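Long-range contacts in muconate lactonizing enzyme (Corynebacterium glutamicum, PDB 3I4K), which belongs to the enolase superfamily and binds a magnesium ion in a barrel domain capped by a smaller alpha-plus-beta domain: residues F168-G173 with R182-L187; F225-P230 with A250-W255; S304-I309 with T328-P333; S314-A319 with V352-G357. All coordinates share one frame; numbering follows the deposited sequence.

Interaction 1 of 4, residues F168-G173 with R182-L187. With ACY (acetic acid), chain I.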
loop_
_atom_site.group_PDB
_atom_site.type_symbol
_atom_site.label_atom_id
_atom_site.label_comp_id
_atom_site.label_asym_id
_atom_site.label_seq_id
_atom_site.Cartn_x
_atom_site.Cartn_y
_atom_site.Cartn_z
ATOM N N PHE A 168 -19.215 13.731 17.246
ATOM C CA PHE A 168 -19.368 15.012 16.571
ATOM C C PHE A 168 -18.064 15.811 16.527
ATOM O O PHE A 168 -17.313 15.863 17.499
ATOM C CB PHE A 168 -20.458 15.823 17.275
ATOM C CG PHE A 168 -21.828 15.240 17.119
ATOM C CD1 PHE A 168 -22.580 15.502 15.973
ATOM C CD2 PHE A 168 -22.352 14.392 18.089
ATOM C CE1 PHE A 168 -23.833 14.922 15.796
ATOM C CE2 PHE A 168 -23.601 13.808 17.922
ATOM C CZ PHE A 168 -24.344 14.073 16.773
ATOM N N LYS A 169 -17.817 16.430 15.381
ATOM C CA LYS A 169 -16.627 17.245 15.158
ATOM C C LYS A 169 -17.053 18.714 15.017
ATOM O O LYS A 169 -17.896 19.049 14.174
ATOM C CB LYS A 169 -15.926 16.762 13.890
ATOM C CG LYS A 169 -14.802 17.631 13.372
ATOM C CD LYS A 169 -14.290 17.037 12.073
ATOM C CE LYS A 169 -13.498 18.028 11.269
ATOM N NZ LYS A 169 -12.898 17.351 10.090
ATOM N N LEU A 170 -16.469 19.578 15.847
ATOM C CA LEU A 170 -16.775 21.009 15.847
ATOM C C LEU A 170 -15.660 21.860 15.234
ATOM O O LEU A 170 -14.556 21.944 15.782
ATOM C CB LEU A 170 -17.011 21.485 17.280
ATOM C CG LEU A 170 -18.106 20.774 18.073
ATOM C CD1 LEU A 170 -17.996 21.111 19.545
ATOM C CD2 LEU A 170 -19.449 21.187 17.521
ATOM N N LYS A 171 -15.949 22.496 14.103
ATOM C CA LYS A 171 -14.964 23.349 13.454
ATOM C C LYS A 171 -14.793 24.611 14.307
ATOM O O LYS A 171 -15.743 25.070 14.934
ATOM C CB LYS A 171 -15.427 23.712 12.034
ATOM C CG LYS A 171 -15.326 22.559 11.020
ATOM C CD LYS A 171 -16.058 22.868 9.709
ATOM C CE LYS A 171 -15.689 21.903 8.571
ATOM N NZ LYS A 171 -16.040 20.463 8.766
HETATM N N MSE A 172 -13.577 25.146 14.344
HETATM C CA MSE A 172 -13.264 26.349 15.111
HETATM C C MSE A 172 -12.307 27.196 14.287
HETATM O O MSE A 172 -11.951 26.832 13.173
HETATM C CB MSE A 172 -12.550 26.000 16.417
HETATM C CG MSE A 172 -13.242 24.999 17.312
HETATM SE SE MSE A 172 -12.156 24.678 18.909
HETATM C CE MSE A 172 -12.471 26.364 19.834
ATOM N N GLY A 173 -11.875 28.319 14.847
ATOM C CA GLY A 173 -10.924 29.151 14.134
ATOM C C GLY A 173 -11.422 30.506 13.692
ATOM O O GLY A 173 -10.643 31.312 13.178
ATOM N N ARG A 182 -14.704 29.214 24.689
ATOM C CA ARG A 182 -15.856 29.248 25.580
ATOM C C ARG A 182 -17.046 28.567 24.909
ATOM O O ARG A 182 -17.744 27.763 25.523
ATOM C CB ARG A 182 -16.192 30.706 25.914
ATOM C CG ARG A 182 -16.700 30.948 27.333
ATOM C CD ARG A 182 -15.872 32.043 28.007
ATOM N NE ARG A 182 -15.709 33.204 27.132
ATOM C CZ ARG A 182 -14.652 34.013 27.150
ATOM N NH1 ARG A 182 -13.661 33.793 28.005
ATOM N NH2 ARG A 182 -14.575 35.030 26.295
ATOM N N ARG A 183 -17.251 28.890 23.637
ATOM C CA ARG A 183 -18.331 28.337 22.834
ATOM C C ARG A 183 -18.292 26.811 22.833
ATOM O O ARG A 183 -19.303 26.151 23.095
ATOM C CB ARG A 183 -18.213 28.853 21.398
ATOM C CG ARG A 183 -19.265 28.332 20.442
ATOM C CD ARG A 183 -19.051 28.895 19.040
ATOM N NE ARG A 183 -17.816 28.414 18.418
ATOM C CZ ARG A 183 -17.740 27.347 17.625
ATOM N NH1 ARG A 183 -18.832 26.639 17.351
ATOM N NH2 ARG A 183 -16.574 26.991 17.091
ATOM N N VAL A 184 -17.116 26.257 22.541
ATOM C CA VAL A 184 -16.937 24.808 22.488
ATOM C C VAL A 184 -16.959 24.159 23.874
ATOM O O VAL A 184 -17.578 23.112 24.058
ATOM C CB VAL A 184 -15.611 24.443 21.763
ATOM C CG1 VAL A 184 -15.346 22.952 21.864
ATOM C CG2 VAL A 184 -15.699 24.854 20.296
ATOM N N ALA A 185 -16.288 24.774 24.843
ATOM C CA ALA A 185 -16.269 24.216 26.188
ATOM C C ALA A 185 -17.697 24.098 26.707
ATOM O O ALA A 185 -18.085 23.064 27.254
ATOM C CB ALA A 185 -15.443 25.099 27.117
ATOM N N GLU A 186 -18.477 25.164 26.525
ATOM C CA GLU A 186 -19.865 25.198 26.983
ATOM C C GLU A 186 -20.710 24.155 26.276
ATOM O O GLU A 186 -21.574 23.523 26.883
ATOM C CB GLU A 186 -20.469 26.596 26.768
ATOM C CG GLU A 186 -20.056 27.621 27.830
ATOM C CD GLU A 186 -20.608 29.025 27.570
ATOM O OE1 GLU A 186 -21.822 29.157 27.295
ATOM O OE2 GLU A 186 -19.825 29.999 27.655
ATOM N N LEU A 187 -20.462 23.972 24.989
ATOM C CA LEU A 187 -21.209 22.985 24.233
ATOM C C LEU A 187 -20.846 21.593 24.727
ATOM O O LEU A 187 -21.673 20.679 24.693
ATOM C CB LEU A 187 -20.891 23.120 22.744
ATOM C CG LEU A 187 -21.443 22.050 21.808
ATOM C CD1 LEU A 187 -21.506 22.611 20.404
ATOM C CD2 LEU A 187 -20.562 20.811 21.853
HETATM C C ACY I . -11.470 19.294 6.912
HETATM O O ACY I . -10.534 20.068 7.025
HETATM O OXT ACY I . -11.577 18.249 7.733
HETATM C CH3 ACY I . -12.515 19.502 5.846
#
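Leu-170 reaches from the strand into the face of helix 182-187 and meets Leu-187 tip to tip, its CD1 lying 3.5 Å from Leu-187 CD2, tighter than methyl groups usually pack. The same CD1 also lies against Val-184, 4.0 Å from CG1, and so fills the space between two residues one helical turn apart. Val-184 divides its work: CG1, set anti to its own backbone N, meets Leu-170, while CG2 is crossed obliquely by Met-172, a selenomethionine, whose terminal CE comes within 3.6 Å of it. That chain is bent at its last torsion, 73°, which lays the methyl over the valine.

The polar end of the contact belongs to Arg-183. Its NH2 donates to the carbonyl oxygen of Lys-171 at 3.0 Å (154° at the hydrogen); the oxygen sits at the edge of the guanidinium, near its plane, and the donor lies in the carbonyl plane. NH2 also forms a salt bridge with Asp-180 and NH1 bonds to the carbonyl of Leu-147, so several partners fix the group's rotation. On the far side of the strand, Lys-169 NZ donates to OXT of an acetic acid molecule at 2.8 Å and also forms salt bridges with Glu-226 and Glu-329.

The axes of residues 168-171 and 182-187 run nearly antiparallel, 161° apart and 10.4 Å at closest approach, as expected in a beta-alpha-beta unit of a TIM-type barrel. Helix 177-189 covers strand 167-171 from outside, with Ile-199 and Leu-197 of strand 196-200 and Ala-152 of helix 149-163 completing the apolar layer.

Interaction 2 of 4, residues F225-P230 with A250-W255. With MG (magnesium ion), chain J.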
loop_
_atom_site.group_PDB
_atom_site.type_symbol
_atom_site.label_atom_id
_atom_site.label_comp_id
_atom_site.label_asym_id
_atom_site.label_seq_id
_atom_site.Cartn_x
_atom_site.Cartn_y
_atom_site.Cartn_z
ATOM N N PHE A 225 -8.016 16.743 19.078
ATOM C CA PHE A 225 -7.711 18.035 18.484
ATOM C C PHE A 225 -7.172 17.849 17.068
ATOM O O PHE A 225 -6.005 17.485 16.880
ATOM C CB PHE A 225 -6.677 18.796 19.319
ATOM C CG PHE A 225 -7.059 18.979 20.763
ATOM C CD1 PHE A 225 -8.366 19.285 21.126
ATOM C CD2 PHE A 225 -6.090 18.893 21.760
ATOM C CE1 PHE A 225 -8.702 19.506 22.473
ATOM C CE2 PHE A 225 -6.409 19.109 23.090
ATOM C CZ PHE A 225 -7.723 19.417 23.451
ATOM N N GLU A 226 -8.025 18.079 16.075
ATOM C CA GLU A 226 -7.612 17.963 14.677
ATOM C C GLU A 226 -6.931 19.252 14.217
ATOM O O GLU A 226 -7.433 20.352 14.471
ATOM C CB GLU A 226 -8.814 17.667 13.779
ATOM C CG GLU A 226 -8.490 17.680 12.274
ATOM C CD GLU A 226 -9.654 17.219 11.407
ATOM O OE1 GLU A 226 -10.731 16.909 11.961
ATOM O OE2 GLU A 226 -9.492 17.163 10.167
ATOM N N GLN A 227 -5.785 19.094 13.551
ATOM C CA GLN A 227 -4.970 20.186 13.019
ATOM C C GLN A 227 -5.272 21.575 13.590
ATOM O O GLN A 227 -5.725 22.470 12.871
ATOM C CB GLN A 227 -5.108 20.233 11.494
ATOM C CG GLN A 227 -3.954 20.934 10.789
ATOM C CD GLN A 227 -2.682 20.077 10.736
ATOM O OE1 GLN A 227 -2.731 18.891 10.376
ATOM N NE2 GLN A 227 -1.541 20.677 11.072
ATOM N N PRO A 228 -5.010 21.783 14.887
ATOM C CA PRO A 228 -5.282 23.091 15.485
ATOM C C PRO A 228 -4.313 24.168 15.019
ATOM O O PRO A 228 -4.640 25.361 15.036
ATOM C CB PRO A 228 -5.124 22.825 16.972
ATOM C CG PRO A 228 -4.015 21.795 16.990
ATOM C CD PRO A 228 -4.449 20.854 15.883
ATOM N N THR A 229 -3.135 23.730 14.584
ATOM C CA THR A 229 -2.065 24.626 14.179
ATOM C C THR A 229 -1.487 24.367 12.774
ATOM O O THR A 229 -1.812 23.372 12.129
ATOM C CB THR A 229 -0.960 24.531 15.227
ATOM O OG1 THR A 229 -0.661 23.151 15.448
ATOM C CG2 THR A 229 -1.427 25.142 16.543
ATOM N N PRO A 230 -0.603 25.260 12.295
ATOM C CA PRO A 230 0.014 25.143 10.968
ATOM C C PRO A 230 0.502 23.749 10.552
ATOM O O PRO A 230 1.120 23.029 11.343
ATOM C CB PRO A 230 1.143 26.171 11.028
ATOM C CG PRO A 230 0.562 27.240 11.905
ATOM C CD PRO A 230 -0.060 26.426 13.017
ATOM N N ALA A 250 -3.823 14.618 12.472
ATOM C CA ALA A 250 -3.173 15.421 11.444
ATOM C C ALA A 250 -4.022 15.404 10.185
ATOM O O ALA A 250 -4.500 14.349 9.770
ATOM C CB ALA A 250 -1.771 14.866 11.145
ATOM N N ASP A 251 -4.224 16.578 9.596
ATOM C CA ASP A 251 -5.000 16.705 8.376
ATOM C C ASP A 251 -4.165 17.453 7.344
ATOM O O ASP A 251 -3.562 16.829 6.480
ATOM C CB ASP A 251 -6.314 17.448 8.652
ATOM C CG ASP A 251 -7.276 17.403 7.471
ATOM O OD1 ASP A 251 -6.883 16.909 6.388
ATOM O OD2 ASP A 251 -8.423 17.878 7.632
ATOM N N GLU A 252 -4.092 18.783 7.431
ATOM C CA GLU A 252 -3.290 19.504 6.444
ATOM C C GLU A 252 -1.815 19.131 6.514
ATOM O O GLU A 252 -1.089 19.327 5.546
ATOM C CB GLU A 252 -3.452 21.032 6.547
ATOM C CG GLU A 252 -4.145 21.567 7.782
ATOM C CD GLU A 252 -5.658 21.419 7.760
ATOM O OE1 GLU A 252 -6.372 22.348 7.319
ATOM O OE2 GLU A 252 -6.135 20.366 8.200
ATOM N N SER A 253 -1.363 18.600 7.648
ATOM C CA SER A 253 0.033 18.190 7.765
ATOM C C SER A 253 0.327 16.930 6.950
ATOM O O SER A 253 1.485 16.654 6.642
ATOM C CB SER A 253 0.409 17.897 9.226
ATOM O OG SER A 253 0.489 19.076 10.003
ATOM N N VAL A 254 -0.701 16.158 6.605
ATOM C CA VAL A 254 -0.469 14.921 5.857
ATOM C C VAL A 254 -1.267 14.756 4.568
ATOM O O VAL A 254 -2.444 14.433 4.603
ATOM C CB VAL A 254 -0.747 13.655 6.734
ATOM C CG1 VAL A 254 -0.527 12.378 5.901
ATOM C CG2 VAL A 254 0.167 13.646 7.966
ATOM N N TRP A 255 -0.602 14.964 3.436
ATOM C CA TRP A 255 -1.215 14.792 2.117
ATOM C C TRP A 255 -0.520 13.603 1.421
ATOM O O TRP A 255 -1.164 12.772 0.777
ATOM C CB TRP A 255 -0.962 16.002 1.215
ATOM C CG TRP A 255 -1.596 17.307 1.544
ATOM C CD1 TRP A 255 -1.676 17.908 2.763
ATOM C CD2 TRP A 255 -2.044 18.277 0.586
ATOM N NE1 TRP A 255 -2.128 19.208 2.624
ATOM C CE2 TRP A 255 -2.359 19.457 1.296
ATOM C CE3 TRP A 255 -2.196 18.263 -0.807
ATOM C CZ2 TRP A 255 -2.816 20.618 0.656
ATOM C CZ3 TRP A 255 -2.651 19.420 -1.445
ATOM C CH2 TRP A 255 -2.954 20.581 -0.710
HETATM MG MG MG J . -9.728 18.841 8.834
HETATM O O HOH W 1 -8.147 20.046 9.498
#
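The chain leaves strand 224-226 at Gln-227, whose CA lies 5.3 Å from that of Ala-250, and faces a type I turn running from Asp-251 to Val-254. The amide of Gln-227 is the main link between them. Its OE1 accepts two backbone N-H groups: Asp-251 N, at 2.9 Å and in the carbonyl plane, and Ser-253 N, at 3.1 Å but well above that plane. Its NE2 spends one hydrogen on Ser-253 OG at 2.8 Å and the other on the carbonyl oxygen of Thr-229, a straighter bond (169°). With both ends of the amide gripped, its rotation is fixed and the turn is held against the 225-230 segment. Ser-253 OG is bonded to Ala-231 O as well.

The segments begin at the C-terminal ends of neighbouring barrel strands and carry two of the three acidic metal ligands of the enolase superfamily site. Glu-226 stretches out, CG anti to its backbone N (chi1 174°), and binds magnesium through OE2 at 2.2 Å; Asp-251 comes in obliquely and binds it through OD2 at 2.0 Å. The carboxylate planes lie 40° apart, and the metal accounts for the closeness of the two oxygens. Asp-200 supplies the third carboxylate, and a water completes part of the shell at 2.1 Å. The other oxygens, Glu-226 OE1 and Asp-251 OD1, form salt bridges with Lys-169 and Lys-278.

Interaction 3 of 4, residues S304-I309 with T328-P333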
loop_
_atom_site.group_PDB
_atom_site.type_symbol
_atom_site.label_atom_id
_atom_site.label_comp_id
_atom_site.label_asym_id
_atom_site.label_seq_id
_atom_site.Cartn_x
_atom_site.Cartn_y
_atom_site.Cartn_z
ATOM N N SER A 304 -13.245 15.605 2.419
ATOM C CA SER A 304 -12.905 16.925 1.922
ATOM C C SER A 304 -14.252 17.508 1.500
ATOM O O SER A 304 -14.319 18.419 0.667
ATOM C CB SER A 304 -11.988 16.816 0.705
ATOM O OG SER A 304 -10.701 16.374 1.084
ATOM N N LEU A 305 -15.315 16.966 2.101
ATOM C CA LEU A 305 -16.690 17.345 1.796
ATOM C C LEU A 305 -16.977 16.968 0.349
ATOM O O LEU A 305 -17.432 17.794 -0.450
ATOM C CB LEU A 305 -16.921 18.844 2.010
ATOM C CG LEU A 305 -17.443 19.303 3.376
ATOM C CD1 LEU A 305 -17.425 18.176 4.409
ATOM C CD2 LEU A 305 -16.593 20.479 3.832
ATOM N N GLU A 306 -16.687 15.712 0.021
ATOM C CA GLU A 306 -16.920 15.196 -1.325
ATOM C C GLU A 306 -18.409 15.070 -1.589
ATOM O O GLU A 306 -19.211 14.951 -0.654
ATOM C CB GLU A 306 -16.308 13.797 -1.507
ATOM C CG GLU A 306 -14.788 13.709 -1.404
ATOM C CD GLU A 306 -14.289 13.645 0.027
ATOM O OE1 GLU A 306 -15.123 13.595 0.956
ATOM O OE2 GLU A 306 -13.058 13.637 0.217
ATOM N N GLY A 307 -18.766 15.096 -2.869
ATOM C CA GLY A 307 -20.152 14.917 -3.245
ATOM C C GLY A 307 -20.409 13.417 -3.184
ATOM O O GLY A 307 -19.611 12.685 -2.591
ATOM N N PRO A 308 -21.500 12.918 -3.785
ATOM C CA PRO A 308 -21.794 11.481 -3.755
ATOM C C PRO A 308 -20.723 10.607 -4.402
ATOM O O PRO A 308 -20.394 9.544 -3.885
ATOM C CB PRO A 308 -23.141 11.390 -4.472
ATOM C CG PRO A 308 -23.091 12.561 -5.426
ATOM C CD PRO A 308 -22.532 13.647 -4.539
ATOM N N ILE A 309 -20.179 11.051 -5.529
ATOM C CA ILE A 309 -19.149 10.288 -6.220
ATOM C C ILE A 309 -17.881 10.184 -5.367
ATOM O O ILE A 309 -17.367 9.091 -5.131
ATOM C CB ILE A 309 -18.797 10.940 -7.586
ATOM C CG1 ILE A 309 -19.899 10.633 -8.610
ATOM C CG2 ILE A 309 -17.467 10.429 -8.095
ATOM C CD1 ILE A 309 -20.091 9.143 -8.886
ATOM N N THR A 328 -15.147 7.110 10.361
ATOM C CA THR A 328 -15.044 8.080 9.274
ATOM C C THR A 328 -15.915 9.308 9.571
ATOM O O THR A 328 -16.540 9.406 10.623
ATOM C CB THR A 328 -15.581 7.496 7.951
ATOM O OG1 THR A 328 -17.018 7.543 7.975
ATOM C CG2 THR A 328 -15.147 6.034 7.769
ATOM N N GLU A 329 -15.935 10.233 8.619
ATOM C CA GLU A 329 -16.754 11.444 8.688
ATOM C C GLU A 329 -17.246 11.645 7.259
ATOM O O GLU A 329 -17.328 12.769 6.764
ATOM C CB GLU A 329 -15.929 12.660 9.134
ATOM C CG GLU A 329 -14.618 12.837 8.383
ATOM C CD GLU A 329 -14.000 14.216 8.565
ATOM O OE1 GLU A 329 -14.256 14.868 9.600
ATOM O OE2 GLU A 329 -13.245 14.639 7.662
ATOM N N LEU A 330 -17.560 10.537 6.597
ATOM C CA LEU A 330 -18.016 10.571 5.209
ATOM C C LEU A 330 -19.513 10.861 5.133
ATOM O O LEU A 330 -20.314 9.990 4.788
ATOM C CB LEU A 330 -17.683 9.239 4.526
ATOM C CG LEU A 330 -16.185 8.972 4.361
ATOM C CD1 LEU A 330 -15.966 7.582 3.786
ATOM C CD2 LEU A 330 -15.570 10.022 3.441
ATOM N N PHE A 331 -19.859 12.107 5.456
ATOM C CA PHE A 331 -21.234 12.587 5.482
ATOM C C PHE A 331 -21.508 13.608 4.382
ATOM O O PHE A 331 -22.614 14.138 4.282
ATOM C CB PHE A 331 -21.504 13.233 6.836
ATOM C CG PHE A 331 -20.647 14.441 7.112
ATOM C CD1 PHE A 331 -20.955 15.678 6.551
ATOM C CD2 PHE A 331 -19.513 14.337 7.915
ATOM C CE1 PHE A 331 -20.147 16.799 6.787
ATOM C CE2 PHE A 331 -18.697 15.448 8.156
ATOM C CZ PHE A 331 -19.014 16.678 7.593
ATOM N N GLY A 332 -20.494 13.887 3.570
ATOM C CA GLY A 332 -20.629 14.853 2.492
ATOM C C GLY A 332 -22.014 14.915 1.865
ATOM O O GLY A 332 -22.674 15.961 1.924
ATOM N N PRO A 333 -22.483 13.806 1.261
ATOM C CA PRO A 333 -23.795 13.716 0.613
ATOM C C PRO A 333 -24.939 14.326 1.423
ATOM O O PRO A 333 -25.842 14.943 0.857
ATOM C CB PRO A 333 -23.965 12.216 0.398
ATOM C CG PRO A 333 -22.552 11.775 0.123
ATOM C CD PRO A 333 -21.785 12.508 1.200
#
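Gly-332 and Glu-306 meet where the two segments come closest: the glycine CA turns a hydrogen toward the carbonyl oxygen of Glu-306, 3.5 Å away, in a CA-H...O contact. The approach relies on the missing side chain, because a CB at this position would point toward the other segment and run into that oxygen. Just beyond, the ring of Pro-333 lies over the start of helix 308-320, with CG 4.0 Å from Pro-308 CA and 4.1 Å from the carbonyl oxygen of Gly-307, the residue at the N-cap position. This is the close part of the contact.

A smaller patch follows, where Leu-305 reaches Phe-331 through a single methyl, CD1, at a normal van der Waals distance of 3.9 Å from the ring atom CZ and oblique to the ring. Phe-331 has CG between its backbone N and carbonyl carbon (chi1 63°), which brings the ring back toward the leucine although its CB starts out the other way. The fit is looser and sparser at Leu-330, which only lightly approaches the side chain of Glu-306. The Glu-306 carboxylate is occupied within its own loop, where OE2 accepts Ser-304 N at 3.0 Å from above the carboxylate plane, and it also bonds to Thr-277.

The first segment leads from strand 298-301 into helix 308-320, and the second runs from strand 327-328 into the short helix 332-335. Strand 48-53 of the N-terminal domain lies beside Glu-306 and Ile-309, while strand 137-144 backs Phe-331 through Val-140 and Ala-143.

Interaction 4 of 4, residues S314-A319 with V352-G357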
loop_
_atom_site.group_PDB
_atom_site.type_symbol
_atom_site.label_atom_id
_atom_site.label_comp_id
_atom_site.label_asym_id
_atom_site.label_seq_id
_atom_site.Cartn_x
_atom_site.Cartn_y
_atom_site.Cartn_z
ATOM N N SER A 314 -14.389 7.076 -1.469
ATOM C CA SER A 314 -13.777 6.947 -0.150
ATOM C C SER A 314 -14.373 5.813 0.682
ATOM O O SER A 314 -13.694 5.251 1.544
ATOM C CB SER A 314 -13.864 8.271 0.619
ATOM O OG SER A 314 -12.951 9.220 0.082
ATOM N N LEU A 315 -15.637 5.476 0.442
ATOM C CA LEU A 315 -16.265 4.387 1.186
ATOM C C LEU A 315 -15.747 3.040 0.666
ATOM O O LEU A 315 -15.628 2.070 1.421
ATOM C CB LEU A 315 -17.792 4.463 1.068
ATOM C CG LEU A 315 -18.485 5.548 1.903
ATOM C CD1 LEU A 315 -19.924 5.696 1.449
ATOM C CD2 LEU A 315 -18.434 5.191 3.385
ATOM N N GLN A 316 -15.434 2.985 -0.625
ATOM C CA GLN A 316 -14.904 1.763 -1.215
ATOM C C GLN A 316 -13.517 1.553 -0.611
ATOM O O GLN A 316 -13.095 0.420 -0.365
ATOM C CB GLN A 316 -14.792 1.904 -2.734
ATOM C CG GLN A 316 -16.138 2.037 -3.449
ATOM C CD GLN A 316 -16.897 0.716 -3.566
ATOM O OE1 GLN A 316 -18.117 0.705 -3.746
ATOM N NE2 GLN A 316 -16.177 -0.395 -3.483
ATOM N N PHE A 317 -12.817 2.658 -0.366
ATOM C CA PHE A 317 -11.483 2.585 0.213
ATOM C C PHE A 317 -11.610 2.070 1.636
ATOM O O PHE A 317 -10.923 1.136 2.023
ATOM C CB PHE A 317 -10.788 3.954 0.204
ATOM C CG PHE A 317 -9.395 3.920 0.785
ATOM C CD1 PHE A 317 -9.169 4.270 2.114
ATOM C CD2 PHE A 317 -8.325 3.453 0.023
ATOM C CE1 PHE A 317 -7.892 4.151 2.685
ATOM C CE2 PHE A 317 -7.041 3.328 0.582
ATOM C CZ PHE A 317 -6.832 3.681 1.921
ATOM N N ALA A 318 -12.503 2.673 2.408
ATOM C CA ALA A 318 -12.705 2.246 3.781
ATOM C C ALA A 318 -13.163 0.789 3.852
ATOM O O ALA A 318 -12.827 0.070 4.795
ATOM C CB ALA A 318 -13.720 3.138 4.458
ATOM N N ALA A 319 -13.931 0.355 2.854
ATOM C CA ALA A 319 -14.433 -1.012 2.831
ATOM C C ALA A 319 -13.317 -2.038 2.685
ATOM O O ALA A 319 -13.430 -3.159 3.178
ATOM C CB ALA A 319 -15.438 -1.184 1.700
ATOM N N VAL A 352 -23.160 4.311 7.840
ATOM C CA VAL A 352 -23.566 4.402 6.453
ATOM C C VAL A 352 -23.055 3.118 5.814
ATOM O O VAL A 352 -21.921 2.699 6.067
ATOM C CB VAL A 352 -22.956 5.634 5.750
ATOM C CG1 VAL A 352 -21.445 5.604 5.837
ATOM C CG2 VAL A 352 -23.408 5.675 4.297
ATOM N N ALA A 353 -23.901 2.475 5.019
ATOM C CA ALA A 353 -23.521 1.229 4.373
ATOM C C ALA A 353 -22.706 1.501 3.124
ATOM O O ALA A 353 -22.909 2.509 2.453
ATOM C CB ALA A 353 -24.765 0.421 4.022
ATOM N N ILE A 354 -21.775 0.605 2.825
ATOM C CA ILE A 354 -20.942 0.745 1.644
ATOM C C ILE A 354 -21.812 0.497 0.422
ATOM O O ILE A 354 -22.613 -0.436 0.400
ATOM C CB ILE A 354 -19.765 -0.272 1.642
ATOM C CG1 ILE A 354 -18.640 0.204 2.572
ATOM C CG2 ILE A 354 -19.207 -0.424 0.224
ATOM C CD1 ILE A 354 -19.052 0.449 3.992
ATOM N N PRO A 355 -21.666 1.336 -0.610
ATOM C CA PRO A 355 -22.439 1.212 -1.849
ATOM C C PRO A 355 -22.170 -0.098 -2.579
ATOM O O PRO A 355 -21.085 -0.306 -3.124
ATOM C CB PRO A 355 -21.979 2.416 -2.663
ATOM C CG PRO A 355 -21.626 3.412 -1.610
ATOM C CD PRO A 355 -20.866 2.570 -0.625
ATOM N N GLN A 356 -23.164 -0.979 -2.588
ATOM C CA GLN A 356 -23.029 -2.258 -3.271
ATOM C C GLN A 356 -23.282 -2.041 -4.758
ATOM O O GLN A 356 -24.076 -1.181 -5.145
ATOM C CB GLN A 356 -24.028 -3.267 -2.700
ATOM C CG GLN A 356 -23.791 -3.597 -1.235
ATOM C CD GLN A 356 -22.459 -4.287 -1.003
ATOM O OE1 GLN A 356 -22.249 -5.419 -1.441
ATOM N NE2 GLN A 356 -21.546 -3.604 -0.316
ATOM N N GLY A 357 -22.593 -2.810 -5.591
ATOM C CA GLY A 357 -22.763 -2.669 -7.024
ATOM C C GLY A 357 -21.458 -2.343 -7.723
ATOM O O GLY A 357 -20.464 -2.013 -7.072
#
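Helix 308-320 is one of the outer helices of the barrel domain, and here it packs on the chain leaving strand 351-353, which borders strand 137-144. Leu-315 is the main apolar side chain on the helix side and splits its two methyls between two partners. CD2 goes to the strand, 3.9 Å from Val-352 CG1, while CD1 rests on the proline that follows, 3.9 Å from Pro-355 CD, the two side chains crossing at about a right angle. Its chi1 (-75°) places CG anti to the carbonyl carbon, which brings the forked end over the 352-357 segment.

Ile-354 lies between these partners along the chain and packs against the helix one turn further on. Its CG1 is 3.6 Å from Ala-319 CB and 3.7 Å from the carbonyl oxygen of Leu-315, so it covers the helix backbone where the small alanine lets it come near; CG2 touches the same CB at 4.1 Å. The Leu-315 oxygen is already taken up in the helix by Ala-319 N at 2.8 Å. Gln-316 also turns its side chain toward this segment, near Pro-355.

The surroundings continue the apolar packing. Val-138 of strand 137-144 touches both Leu-315 and Val-352, and Leu-330 lies against Leu-315 from the loop ahead of helix 332-335. Phe-345 touches Pro-355, while helix 282-294 packs on Phe-317, another residue of the same helix.

How the interactions relate
All four contacts are buried, but their chemistry changes with place. Interaction 2 is polar and metal-centred, at the ends of barrel strands; interaction 1 is mostly apolar packing between a strand and its outer helix, and interaction 4 is apolar throughout its clear contacts. Interaction 3 combines close backbone approach at a glycine with proline and leucine packing. Lys-169 of interaction 1 joins acidic groups of interactions 2 and 3, its NZ lying 2.9 Å from Glu-329 OE1 of the latter. Interactions 3 and 4 share helix 308-320 and touch each other, whereas interactions 1 and 4 lie farthest apart, their centres separated by about 30 Å.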